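Local coordinates for protein carbon monoxide oxidation system transcription regulator CooA-1 (PDB 6CPB) that senses carbon monoxide through the heme held by this N-terminal domain and, in its full-length form, probably regulates transcription by binding DNA, at residues 36-41 / 77-83; 69-75 / 112-117; 29-35 / 83-89; 43-49 / 90-96. One frame throughout, in Å; residues are numbered along the deposited sequence. Where two conformers were deposited one is given.

Contact 1: residues 36-41 / 77-83; sequences YTPNTE and THTRAFI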
# COMPACT_ATOMS: atom_id res chain seq x y z
N TYR A 36 18.39 3.10 0.03
CA TYR A 36 17.74 4.34 0.42
C TYR A 36 17.41 4.27 1.90
O TYR A 36 17.38 3.18 2.49
CB TYR A 36 16.44 4.60 -0.36
CG TYR A 36 16.62 4.69 -1.85
CD1 TYR A 36 17.27 5.78 -2.43
CD2 TYR A 36 16.14 3.69 -2.70
CE1 TYR A 36 17.44 5.86 -3.80
CE2 TYR A 36 16.31 3.77 -4.07
CZ TYR A 36 16.96 4.86 -4.61
OH TYR A 36 17.11 4.93 -5.98
N THR A 37 17.14 5.42 2.50
CA THR A 37 16.82 5.52 3.92
C THR A 37 15.60 6.39 4.08
O THR A 37 15.14 7.05 3.13
CB THR A 37 17.98 6.15 4.71
OG1 THR A 37 18.12 7.52 4.34
CG2 THR A 37 19.27 5.40 4.51
N PRO A 38 15.06 6.47 5.30
CA PRO A 38 13.91 7.36 5.53
C PRO A 38 14.21 8.81 5.20
O PRO A 38 13.28 9.56 4.89
CB PRO A 38 13.61 7.16 7.02
CG PRO A 38 14.00 5.73 7.25
CD PRO A 38 15.27 5.57 6.46
N ASN A 39 15.47 9.22 5.25
CA ASN A 39 15.85 10.60 5.01
C ASN A 39 16.12 10.91 3.55
O ASN A 39 16.39 12.07 3.22
CB ASN A 39 17.12 10.95 5.79
CG ASN A 39 16.87 11.21 7.26
OD1 ASN A 39 15.88 10.77 7.83
ND2 ASN A 39 17.81 11.89 7.89
N THR A 40 16.09 9.92 2.66
CA THR A 40 16.32 10.19 1.24
C THR A 40 15.37 11.30 0.78
O THR A 40 14.15 11.16 0.86
CB THR A 40 16.11 8.91 0.44
OG1 THR A 40 17.13 7.96 0.79
CG2 THR A 40 16.15 9.19 -1.07
N GLU A 41 15.94 12.40 0.30
CA GLU A 41 15.13 13.57 -0.02
C GLU A 41 14.33 13.37 -1.30
O GLU A 41 13.16 13.76 -1.38
CB GLU A 41 16.00 14.81 -0.12
CG GLU A 41 16.40 15.40 1.21
CD GLU A 41 17.00 16.79 1.07
OE1 GLU A 41 17.11 17.28 -0.07
OE2 GLU A 41 17.34 17.41 2.11
N THR A 77 10.62 5.68 -2.25
CA THR A 77 11.13 6.42 -1.10
C THR A 77 9.98 7.24 -0.51
O THR A 77 8.82 7.09 -0.88
CB THR A 77 12.32 7.27 -1.50
OG1 THR A 77 11.87 8.26 -2.42
CG2 THR A 77 13.43 6.44 -2.11
N HIS A 78 10.29 8.12 0.45
CA HIS A 78 9.28 8.91 1.14
C HIS A 78 8.26 8.04 1.86
O HIS A 78 7.10 8.41 2.03
CB HIS A 78 8.60 9.91 0.20
CG HIS A 78 9.41 11.14 -0.05
ND1 HIS A 78 8.88 12.41 0.03
CD2 HIS A 78 10.72 11.31 -0.36
CE1 HIS A 78 9.82 13.30 -0.23
NE2 HIS A 78 10.95 12.65 -0.47
N THR A 79 8.69 6.86 2.30
CA THR A 79 7.83 5.94 3.02
C THR A 79 8.43 5.52 4.36
O THR A 79 8.08 4.46 4.90
CB THR A 79 7.52 4.73 2.14
OG1 THR A 79 8.76 4.16 1.68
CG2 THR A 79 6.68 5.16 0.93
N ARG A 80 9.34 6.34 4.90
CA ARG A 80 9.85 6.18 6.26
C ARG A 80 10.59 4.86 6.48
O ARG A 80 10.71 4.39 7.61
CB ARG A 80 8.76 6.40 7.32
CG ARG A 80 8.12 7.77 7.24
CD ARG A 80 7.17 7.99 8.40
NE ARG A 80 6.06 8.87 8.04
CZ ARG A 80 5.94 10.15 8.38
NH1 ARG A 80 6.86 10.76 9.12
NH2 ARG A 80 4.88 10.83 7.97
N ALA A 81 11.14 4.28 5.42
CA ALA A 81 11.74 2.96 5.48
C ALA A 81 13.17 2.97 4.97
O ALA A 81 13.57 3.81 4.15
CB ALA A 81 10.93 1.98 4.64
N PHE A 82 13.94 2.00 5.46
CA PHE A 82 15.25 1.66 4.93
C PHE A 82 15.10 0.53 3.93
O PHE A 82 14.23 -0.33 4.07
CB PHE A 82 16.17 1.13 6.06
CG PHE A 82 16.55 2.15 7.11
CD1 PHE A 82 15.69 2.47 8.15
CD2 PHE A 82 17.80 2.74 7.08
CE1 PHE A 82 16.08 3.40 9.12
CE2 PHE A 82 18.17 3.66 8.04
CZ PHE A 82 17.32 3.98 9.06
N ILE A 83 16.00 0.51 2.95
CA ILE A 83 16.01 -0.53 1.93
C ILE A 83 17.46 -0.98 1.74
O ILE A 83 18.33 -0.15 1.48
CB ILE A 83 15.40 -0.07 0.59
CG1 ILE A 83 13.93 0.37 0.79
CG2 ILE A 83 15.43 -1.20 -0.42
CD1 ILE A 83 13.73 1.82 0.73
O HOH W 1 13.44 5.20 1.67
O HOH W 2 12.72 8.91 1.68
O HOH W 3 10.63 8.89 4.35
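Pro-38 and Tyr-36 meet Phe-82 and Thr-77 at one margin of the beta roll of the cyclic nucleotide-binding-type domain, where a type I beta turn from Thr-37 to Thr-40 lies against the loop that supplies heme-binding residues. Pro-38 has the largest share: its CD rests over the centre of the Phe-82 ring, 3.4 Å from the centroid, a CH-pi contact almost along the ring normal. The Phe-82 ring also meets that of Tyr-56 on strand 52-59, the two planes nearly parallel.

Tyr-36 presents a ring face to the methyl CG2 of Thr-77, which sits toward the rim, 3.6 Å from Tyr-36 CG. That methyl is turned to the ring because OG1 of Thr-77 lies between N and the carbonyl carbon (chi1 65°), where it bonds to Arg-42 O and Leu-44 N. Between these two segments there is one backbone bond, Ile-83 N donating to Tyr-36 O at 3.0 Å. A water donates to both Thr-37 O and Ala-81 O, joining them.

His-78 is an axial ligand of the heme iron in heme-bound structures of this protein; in this heme-free chain NE2 of His-78 donates to Glu-41 O at 2.6 Å. Glu-41 O lies close to the imidazole plane, whereas NE2 of His-78 stands above the plane of the carbonyl.

Contact 2: residues 69-75 / 112-117; sequences LEAGDIF and NMVKVL. With SO4 (sulfate ion), chain D.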
# COMPACT_ATOMS: atom_id res chain seq x y z
N LEU A 69 11.58 -7.89 -0.97
CA LEU A 69 11.12 -7.65 -2.34
C LEU A 69 12.02 -8.39 -3.31
O LEU A 69 13.25 -8.32 -3.21
CB LEU A 69 11.15 -6.16 -2.66
CG LEU A 69 10.40 -5.26 -1.69
CD1 LEU A 69 10.44 -3.85 -2.18
CD2 LEU A 69 8.96 -5.73 -1.47
N GLU A 70 11.39 -9.09 -4.23
CA GLU A 70 12.08 -9.90 -5.21
C GLU A 70 12.22 -9.13 -6.52
O GLU A 70 11.63 -8.07 -6.73
CB GLU A 70 11.30 -11.20 -5.47
CG GLU A 70 10.95 -11.97 -4.21
CD GLU A 70 12.16 -12.61 -3.54
OE1 GLU A 70 13.19 -12.82 -4.21
OE2 GLU A 70 12.08 -12.91 -2.32
N ALA A 71 13.01 -9.70 -7.43
CA ALA A 71 13.09 -9.14 -8.77
C ALA A 71 11.69 -9.09 -9.37
O ALA A 71 10.95 -10.07 -9.32
CB ALA A 71 14.03 -9.99 -9.63
N GLY A 72 11.32 -7.92 -9.91
CA GLY A 72 9.99 -7.68 -10.43
C GLY A 72 9.06 -7.00 -9.46
O GLY A 72 7.90 -6.79 -9.81
N ASP A 73 9.53 -6.65 -8.27
CA ASP A 73 8.75 -5.87 -7.32
C ASP A 73 9.18 -4.41 -7.33
O ASP A 73 10.34 -4.07 -7.59
CB ASP A 73 8.91 -6.39 -5.88
CG ASP A 73 8.15 -7.68 -5.61
OD1 ASP A 73 7.07 -7.89 -6.20
OD2 ASP A 73 8.61 -8.46 -4.74
N ILE A 74 8.22 -3.53 -7.02
CA ILE A 74 8.40 -2.08 -7.07
C ILE A 74 8.08 -1.47 -5.71
O ILE A 74 7.22 -1.97 -4.97
CB ILE A 74 7.50 -1.52 -8.20
CG1 ILE A 74 7.96 -0.14 -8.68
CG2 ILE A 74 6.05 -1.48 -7.80
CD1 ILE A 74 7.31 0.28 -9.98
N PHE A 75 8.76 -0.38 -5.38
CA PHE A 75 8.55 0.33 -4.11
C PHE A 75 8.98 1.79 -4.32
O PHE A 75 9.14 2.23 -5.46
CB PHE A 75 9.22 -0.44 -2.96
CG PHE A 75 8.93 0.10 -1.57
CD1 PHE A 75 7.64 0.44 -1.16
CD2 PHE A 75 9.97 0.28 -0.67
CE1 PHE A 75 7.41 0.96 0.10
CE2 PHE A 75 9.74 0.78 0.59
CZ PHE A 75 8.46 1.11 0.98
N ASN A 112 1.52 -3.98 -9.14
CA ASN A 112 2.53 -4.54 -8.26
C ASN A 112 2.75 -3.63 -7.06
O ASN A 112 2.94 -4.11 -5.94
CB ASN A 112 3.83 -4.79 -9.02
CG ASN A 112 4.89 -5.38 -8.14
OD1 ASN A 112 5.73 -4.68 -7.60
ND2 ASN A 112 4.84 -6.69 -7.97
N MET A 113 2.72 -2.32 -7.27
CA MET A 113 2.91 -1.39 -6.17
C MET A 113 1.83 -1.55 -5.11
O MET A 113 2.12 -1.49 -3.91
CB MET A 113 2.94 0.04 -6.70
CG MET A 113 3.23 1.06 -5.64
SD MET A 113 3.47 2.69 -6.29
CE MET A 113 5.15 2.55 -6.91
N VAL A 114 0.58 -1.74 -5.53
CA VAL A 114 -0.50 -1.99 -4.59
C VAL A 114 -0.23 -3.25 -3.79
O VAL A 114 -0.42 -3.29 -2.57
CB VAL A 114 -1.85 -2.07 -5.35
CG1 VAL A 114 -2.93 -2.68 -4.47
CG2 VAL A 114 -2.27 -0.70 -5.85
N LYS A 115 0.20 -4.32 -4.46
CA LYS A 115 0.48 -5.58 -3.78
C LYS A 115 1.58 -5.40 -2.73
O LYS A 115 1.45 -5.85 -1.58
CB LYS A 115 0.86 -6.62 -4.84
CG LYS A 115 1.06 -8.04 -4.34
CD LYS A 115 2.45 -8.31 -3.82
CE LYS A 115 3.53 -8.14 -4.86
NZ LYS A 115 4.84 -8.63 -4.34
N VAL A 116 2.68 -4.74 -3.11
CA VAL A 116 3.81 -4.52 -2.21
C VAL A 116 3.41 -3.66 -1.02
O VAL A 116 3.70 -4.00 0.14
CB VAL A 116 4.99 -3.89 -2.99
CG1 VAL A 116 6.06 -3.38 -2.03
CG2 VAL A 116 5.60 -4.88 -3.98
N LEU A 117 2.72 -2.54 -1.28
CA LEU A 117 2.32 -1.66 -0.19
C LEU A 117 1.34 -2.36 0.74
O LEU A 117 1.40 -2.17 1.96
CB LEU A 117 1.72 -0.37 -0.73
CG LEU A 117 2.70 0.60 -1.40
CD1 LEU A 117 1.93 1.73 -2.06
CD2 LEU A 117 3.73 1.15 -0.44
S SO4 D . 3.41 -11.41 -7.31
O1 SO4 D . 3.64 -11.91 -8.67
O2 SO4 D . 2.15 -10.66 -7.29
O3 SO4 D . 3.32 -12.53 -6.38
O4 SO4 D . 4.52 -10.54 -6.93
O HOH W 4 5.24 -0.57 -3.56
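The long helix 108-135, which in this family forms the subunit interface, passes across a strand-turn-strand corner of the beta roll, and Asn-112, Lys-115 and Val-116 reach from it to Asp-73 and Ile-74. Asp-73 OD1 takes two donors. Asn-112 ND2 lies 3.1 Å from Asp-73 OD1 on its anti lone pair, the amide and carboxylate planes being nearly coplanar, and the bond is almost straight (173°). Lys-115 NZ comes from above the carboxylate plane, 3.0 Å from Asp-73 OD1, in a salt bridge. A sulfate, probably from the crystallisation liquor, accepts a weak bond from the same NZ.

OD1 of Asn-112 accepts from Ile-74 N at 2.8 Å, along a bent line (137°), and its ND2 also bonds to Thr-6 OG1. With its CG anti to the helix backbone N (chi1 -179°), Asn-112 projects this amide to the turn, and bonds at both ends fix its rotation. The corner is a type II beta turn, Glu-70 to Asp-73, with Gly-72 at a backbone conformation that suits glycine; Asp-73 OD2 reaches back to Glu-70 N at 2.9 Å, tying turn to helix.

Beside this polar group, Ile-74 CG2 packs 3.6 Å from Met-113 CB, and Val-116 CG1 reaches Leu-69 CD2 at 3.8 Å. Leu-117 CD2 touches the edge of the Phe-75 ring, and Leu-117 also packs on Leu-117 of the second subunit.

Contact 3: residues 29-35 / 83-89; sequences YSKKAIL and IQAMEDT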
# COMPACT_ATOMS: atom_id res chain seq x y z
N TYR A 29 23.95 -2.35 -6.86
CA TYR A 29 24.27 -2.44 -5.44
C TYR A 29 24.85 -3.81 -5.14
O TYR A 29 24.38 -4.82 -5.65
CB TYR A 29 23.01 -2.25 -4.58
CG TYR A 29 22.32 -0.95 -4.88
CD1 TYR A 29 21.36 -0.87 -5.88
CD2 TYR A 29 22.66 0.21 -4.20
CE1 TYR A 29 20.75 0.31 -6.18
CE2 TYR A 29 22.06 1.42 -4.50
CZ TYR A 29 21.10 1.45 -5.48
OH TYR A 29 20.46 2.62 -5.82
N SER A 30 25.84 -3.83 -4.28
CA SER A 30 26.37 -5.09 -3.80
C SER A 30 25.60 -5.56 -2.57
O SER A 30 24.92 -4.80 -1.90
CB SER A 30 27.84 -4.94 -3.46
OG SER A 30 28.04 -3.91 -2.51
N LYS A 31 25.76 -6.84 -2.27
CA LYS A 31 25.10 -7.42 -1.12
C LYS A 31 25.38 -6.59 0.13
O LYS A 31 26.52 -6.21 0.40
CB LYS A 31 25.59 -8.85 -0.95
CG LYS A 31 24.93 -9.58 0.18
CD LYS A 31 25.32 -11.04 0.20
CE LYS A 31 24.65 -11.77 1.34
NZ LYS A 31 24.93 -13.23 1.29
N LYS A 32 24.31 -6.30 0.88
CA LYS A 32 24.28 -5.54 2.14
C LYS A 32 24.33 -4.03 1.94
O LYS A 32 24.17 -3.29 2.92
CB LYS A 32 25.30 -6.00 3.19
CG LYS A 32 25.26 -7.49 3.51
CD LYS A 32 23.84 -8.08 3.70
CE LYS A 32 23.49 -8.34 5.16
NZ LYS A 32 24.06 -9.63 5.64
N ALA A 33 24.49 -3.54 0.72
CA ALA A 33 24.46 -2.10 0.50
C ALA A 33 23.09 -1.54 0.85
O ALA A 33 22.06 -2.18 0.66
CB ALA A 33 24.78 -1.78 -0.95
N ILE A 34 23.09 -0.31 1.34
CA ILE A 34 21.86 0.42 1.63
C ILE A 34 21.47 1.21 0.38
O ILE A 34 22.22 2.08 -0.06
CB ILE A 34 22.07 1.36 2.82
CG1 ILE A 34 22.62 0.61 4.03
CG2 ILE A 34 20.76 2.09 3.13
CD1 ILE A 34 21.78 -0.53 4.50
N LEU A 35 20.29 0.92 -0.16
CA LEU A 35 19.78 1.65 -1.33
C LEU A 35 19.27 3.03 -0.96
O LEU A 35 19.64 4.02 -1.60
CB LEU A 35 18.65 0.87 -2.01
CG LEU A 35 19.02 -0.31 -2.90
CD1 LEU A 35 19.58 -1.48 -2.10
CD2 LEU A 35 17.82 -0.74 -3.68
N ILE A 83 16.00 0.51 2.95
CA ILE A 83 16.01 -0.53 1.93
C ILE A 83 17.46 -0.98 1.74
O ILE A 83 18.33 -0.15 1.48
CB ILE A 83 15.40 -0.07 0.59
CG1 ILE A 83 13.93 0.37 0.79
CG2 ILE A 83 15.43 -1.20 -0.42
CD1 ILE A 83 13.73 1.82 0.73
N GLN A 84 17.69 -2.29 1.86
CA GLN A 84 19.02 -2.89 1.80
C GLN A 84 19.07 -4.03 0.79
O GLN A 84 18.15 -4.85 0.72
CB GLN A 84 19.42 -3.41 3.18
CG GLN A 84 20.75 -4.15 3.21
CD GLN A 84 21.06 -4.69 4.56
OE1 GLN A 84 20.21 -5.34 5.18
NE2 GLN A 84 22.26 -4.42 5.05
N ALA A 85 20.16 -4.12 0.04
CA ALA A 85 20.34 -5.24 -0.88
C ALA A 85 20.68 -6.52 -0.12
O ALA A 85 21.57 -6.53 0.73
CB ALA A 85 21.47 -4.92 -1.86
N MET A 86 19.99 -7.61 -0.45
CA MET A 86 20.25 -8.91 0.16
C MET A 86 21.19 -9.76 -0.67
O MET A 86 21.69 -10.78 -0.20
CB MET A 86 18.94 -9.65 0.39
CG MET A 86 18.01 -8.91 1.32
SD MET A 86 16.52 -9.81 1.76
CE MET A 86 17.20 -10.93 2.97
N GLU A 87 21.44 -9.34 -1.90
CA GLU A 87 22.40 -9.92 -2.83
C GLU A 87 22.70 -8.82 -3.83
O GLU A 87 22.06 -7.76 -3.81
CB GLU A 87 21.81 -11.14 -3.53
CG GLU A 87 20.53 -10.84 -4.22
CD GLU A 87 19.57 -12.00 -4.25
OE1 GLU A 87 19.32 -12.58 -3.17
OE2 GLU A 87 19.03 -12.28 -5.34
N ASP A 88 23.63 -9.07 -4.74
CA ASP A 88 23.88 -8.09 -5.79
C ASP A 88 22.57 -7.78 -6.51
O ASP A 88 21.84 -8.69 -6.91
CB ASP A 88 24.91 -8.63 -6.78
CG ASP A 88 26.31 -8.73 -6.18
OD1 ASP A 88 26.53 -8.26 -5.04
OD2 ASP A 88 27.19 -9.30 -6.85
N THR A 89 22.28 -6.49 -6.67
CA THR A 89 20.97 -6.03 -7.11
C THR A 89 21.12 -4.90 -8.12
O THR A 89 22.00 -4.04 -7.97
CB THR A 89 20.18 -5.55 -5.89
OG1 THR A 89 19.85 -6.67 -5.07
CG2 THR A 89 18.89 -4.85 -6.25
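A type II turn and the corner beside it, held mostly by backbone hydrogen bonds, meet where Tyr-29 to Leu-35 and Ile-83 to Thr-89 run antiparallel at a partly exposed end of the domain. Tyr-29 and Thr-89 form a hydrogen-bonded pair, Tyr-29 N donating to Thr-89 O at 2.8 Å and Thr-89 N returning the bond to Tyr-29 O. Farther along, Ala-85 N reaches Ala-33 O at 2.8 Å, and Leu-35 N meets Ile-83 O.

Between these pairs the type II turn Ser-30 to Ala-33 takes side-chain help. Asp-88 OD1 accepts from Lys-31 N at 3.2 Å, and Gln-84 NE2 donates to Lys-32 O at 3.1 Å. The extended Gln-84 chain, its CG opposite the backbone N (chi1 176°), delivers the amide to that carbonyl, which lies close to the amide plane; OE1 is held by Arg-54. Lys-31, fully stretched, lays CG 3.5 Å from Met-86 O.

On the inner side Ala-85 CB nestles among Ser-30 O, Tyr-29 CB and Leu-35 CD1, the last 3.9 Å away. Leu-35 CG in turn sits over the centre of the Tyr-29 ring, a fold-back within its own segment.

Strand 25-29 pairs with 89-95 in one sheet and 34-36 with 82-85 in the other, so both segments pass from one sheet to the other here, as expected of the jelly-roll topology of the cupin-like cyclic nucleotide-binding fold.

Contact 4: residues 43-49 / 90-96; sequences NLVFLVK and TILYTDI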
# COMPACT_ATOMS: atom_id res chain seq x y z
N ASN A 43 11.96 11.98 -3.96
CA ASN A 43 10.77 11.14 -3.95
C ASN A 43 10.78 10.33 -5.24
O ASN A 43 10.53 10.86 -6.33
CB ASN A 43 9.51 12.00 -3.83
CG ASN A 43 8.30 11.18 -3.51
OD1 ASN A 43 8.29 9.97 -3.74
ND2 ASN A 43 7.27 11.81 -2.97
N LEU A 44 11.11 9.05 -5.12
CA LEU A 44 11.40 8.21 -6.26
C LEU A 44 10.64 6.90 -6.14
O LEU A 44 10.32 6.43 -5.04
CB LEU A 44 12.91 7.84 -6.29
CG LEU A 44 13.97 8.92 -6.17
CD1 LEU A 44 15.29 8.23 -5.89
CD2 LEU A 44 14.02 9.75 -7.44
N VAL A 45 10.40 6.28 -7.29
CA VAL A 45 9.87 4.93 -7.40
C VAL A 45 10.96 4.07 -8.00
O VAL A 45 11.61 4.49 -8.96
CB VAL A 45 8.61 4.93 -8.28
CG1 VAL A 45 8.16 3.53 -8.59
CG2 VAL A 45 7.51 5.73 -7.59
N PHE A 46 11.19 2.90 -7.43
CA PHE A 46 12.21 2.00 -7.94
C PHE A 46 11.68 0.59 -8.09
O PHE A 46 10.87 0.12 -7.29
CB PHE A 46 13.48 2.01 -7.09
CG PHE A 46 13.33 1.34 -5.75
CD1 PHE A 46 12.88 2.05 -4.66
CD2 PHE A 46 13.63 -0.01 -5.60
CE1 PHE A 46 12.73 1.42 -3.42
CE2 PHE A 46 13.48 -0.64 -4.39
CZ PHE A 46 13.04 0.07 -3.29
N LEU A 47 12.16 -0.07 -9.14
CA LEU A 47 11.81 -1.42 -9.52
C LEU A 47 13.06 -2.29 -9.39
O LEU A 47 14.12 -1.92 -9.88
CB LEU A 47 11.34 -1.37 -10.99
CG LEU A 47 10.99 -2.65 -11.73
CD1 LEU A 47 10.05 -3.54 -10.92
CD2 LEU A 47 10.38 -2.27 -13.07
N VAL A 48 12.93 -3.44 -8.72
CA VAL A 48 14.03 -4.40 -8.64
C VAL A 48 14.11 -5.14 -9.97
O VAL A 48 13.24 -5.96 -10.30
CB VAL A 48 13.86 -5.37 -7.47
CG1 VAL A 48 15.07 -6.29 -7.38
CG2 VAL A 48 13.69 -4.62 -6.17
N LYS A 49 15.15 -4.85 -10.75
CA LYS A 49 15.34 -5.53 -12.03
C LYS A 49 15.97 -6.91 -11.84
O LYS A 49 15.59 -7.87 -12.50
CB LYS A 49 16.22 -4.65 -12.93
CG LYS A 49 16.56 -5.26 -14.28
CD LYS A 49 17.31 -4.28 -15.15
CE LYS A 49 17.78 -4.92 -16.45
NZ LYS A 49 18.40 -3.89 -17.32
N THR A 90 20.26 -4.89 -9.13
CA THR A 90 20.10 -3.76 -10.03
C THR A 90 18.68 -3.25 -9.92
O THR A 90 17.74 -4.04 -9.93
CB THR A 90 20.39 -4.16 -11.48
OG1 THR A 90 21.75 -4.59 -11.59
CG2 THR A 90 20.17 -3.01 -12.45
N ILE A 91 18.54 -1.93 -9.83
CA ILE A 91 17.24 -1.29 -9.83
C ILE A 91 17.11 -0.34 -11.01
O ILE A 91 18.10 0.15 -11.56
CB ILE A 91 16.92 -0.52 -8.53
CG1 ILE A 91 17.72 0.79 -8.46
CG2 ILE A 91 17.13 -1.42 -7.32
CD1 ILE A 91 17.45 1.61 -7.21
N LEU A 92 15.86 -0.08 -11.37
CA LEU A 92 15.46 1.02 -12.25
C LEU A 92 14.67 2.00 -11.40
O LEU A 92 13.80 1.58 -10.64
CB LEU A 92 14.58 0.50 -13.39
CG LEU A 92 15.28 -0.43 -14.38
CD1 LEU A 92 14.28 -0.87 -15.45
CD2 LEU A 92 16.49 0.24 -15.03
N TYR A 93 14.95 3.30 -11.53
CA TYR A 93 14.22 4.28 -10.72
C TYR A 93 13.86 5.52 -11.53
O TYR A 93 14.52 5.87 -12.50
CB TYR A 93 14.99 4.69 -9.45
CG TYR A 93 16.31 5.39 -9.70
CD1 TYR A 93 17.47 4.67 -9.87
CD2 TYR A 93 16.39 6.77 -9.74
CE1 TYR A 93 18.67 5.29 -10.07
CE2 TYR A 93 17.60 7.41 -9.93
CZ TYR A 93 18.73 6.66 -10.11
OH TYR A 93 19.95 7.26 -10.32
N THR A 94 12.79 6.18 -11.08
CA THR A 94 12.37 7.45 -11.68
C THR A 94 11.66 8.27 -10.60
O THR A 94 11.27 7.75 -9.57
CB THR A 94 11.49 7.21 -12.91
OG1 THR A 94 11.37 8.41 -13.67
CG2 THR A 94 10.09 6.74 -12.55
N ASP A 95 11.53 9.57 -10.85
CA ASP A 95 10.85 10.42 -9.88
C ASP A 95 9.35 10.13 -9.86
O ASP A 95 8.77 9.71 -10.86
CB ASP A 95 11.08 11.89 -10.20
CG ASP A 95 10.53 12.27 -11.55
OD1 ASP A 95 11.23 12.03 -12.55
OD2 ASP A 95 9.39 12.77 -11.61
N ILE A 96 8.73 10.39 -8.70
CA ILE A 96 7.33 10.00 -8.50
C ILE A 96 6.40 10.64 -9.52
O ILE A 96 5.47 9.98 -10.01
CB ILE A 96 6.90 10.27 -7.04
CG1 ILE A 96 5.53 9.62 -6.78
CG2 ILE A 96 6.87 11.77 -6.73
CD1 ILE A 96 5.08 9.67 -5.35
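Leu-47 and Leu-92, like Val-45 and Thr-94, are hydrogen-bonded pairs of two antiparallel strands, and each pair exchanges two N-H to O=C bonds. Val-45 N reaches Thr-94 O at 2.8 Å and Leu-47 N reaches Leu-92 O at 2.8 Å; Lys-49 N and Ile-96 N extend the series to Thr-90 O and Asn-43 O. Between them fall the non-hydrogen-bonded pairs, where Phe-46 CB lies 3.9 Å from Tyr-93 CB.

Phe-46 and Tyr-93 both hold CG between the backbone N and the carbonyl carbon (chi1 71° and 64°), a choice that sends the two rings apart rather than onto each other. Phe-46 CB meets Ile-91 CD1 at 4.0 Å, and Leu-44 CD1 approaches the Tyr-93 ring obliquely. At one end the stretched chain of Lys-49 runs beside Thr-90, pointing the same way, Lys-49 CD 4.1 Å from Thr-90 CG2, and Lys-49 NZ goes on to a salt bridge with Glu-26. At the other, the Asn-43 side chain packs on Ile-96, which has two conformers, in one of them with Asn-43 CG 3.6 Å from Ile-96 CG2, while the Asn-43 amide also touches His-78.

Farther out, Ile-91 and Tyr-93 pack on Tyr-36, and Phe-46 on Phe-75, so this face looks into the roll; Val-45, Leu-47, Leu-92 and Thr-94 make up the opposite face, with Leu-8 and Phe-24 against it. Asp-95 caps the helix that follows, its OD2 accepting from Asn-98 N. The two strands, their N-to-C directions 156° apart over these short segments, are the central pair of a four-stranded antiparallel sheet of the beta roll.

Contacts 2 and 4 are buried, whereas contacts 1 and 3 lie partly exposed at margins of the roll. Contacts 1 and 3 share Ile-83 and work on the same pair of strands, 34-36 and 82-85; contact 4 belongs to the other sheet, which contact 3 also reaches through Tyr-29 and Thr-89 and in which contact 2 supplies strand 74-76. Chemistry follows place. Contact 4 combines regular strand pairing with apolar side chains, and contact 3 secures a turn with backbone and side-chain hydrogen bonds. Contact 1 relies on several bridging waters near His-78. Contact 2 joins the sheets to the long helix 108-135, through a buried carboxylate. Phe-75 and Ile-83 touch between contacts 2 and 1.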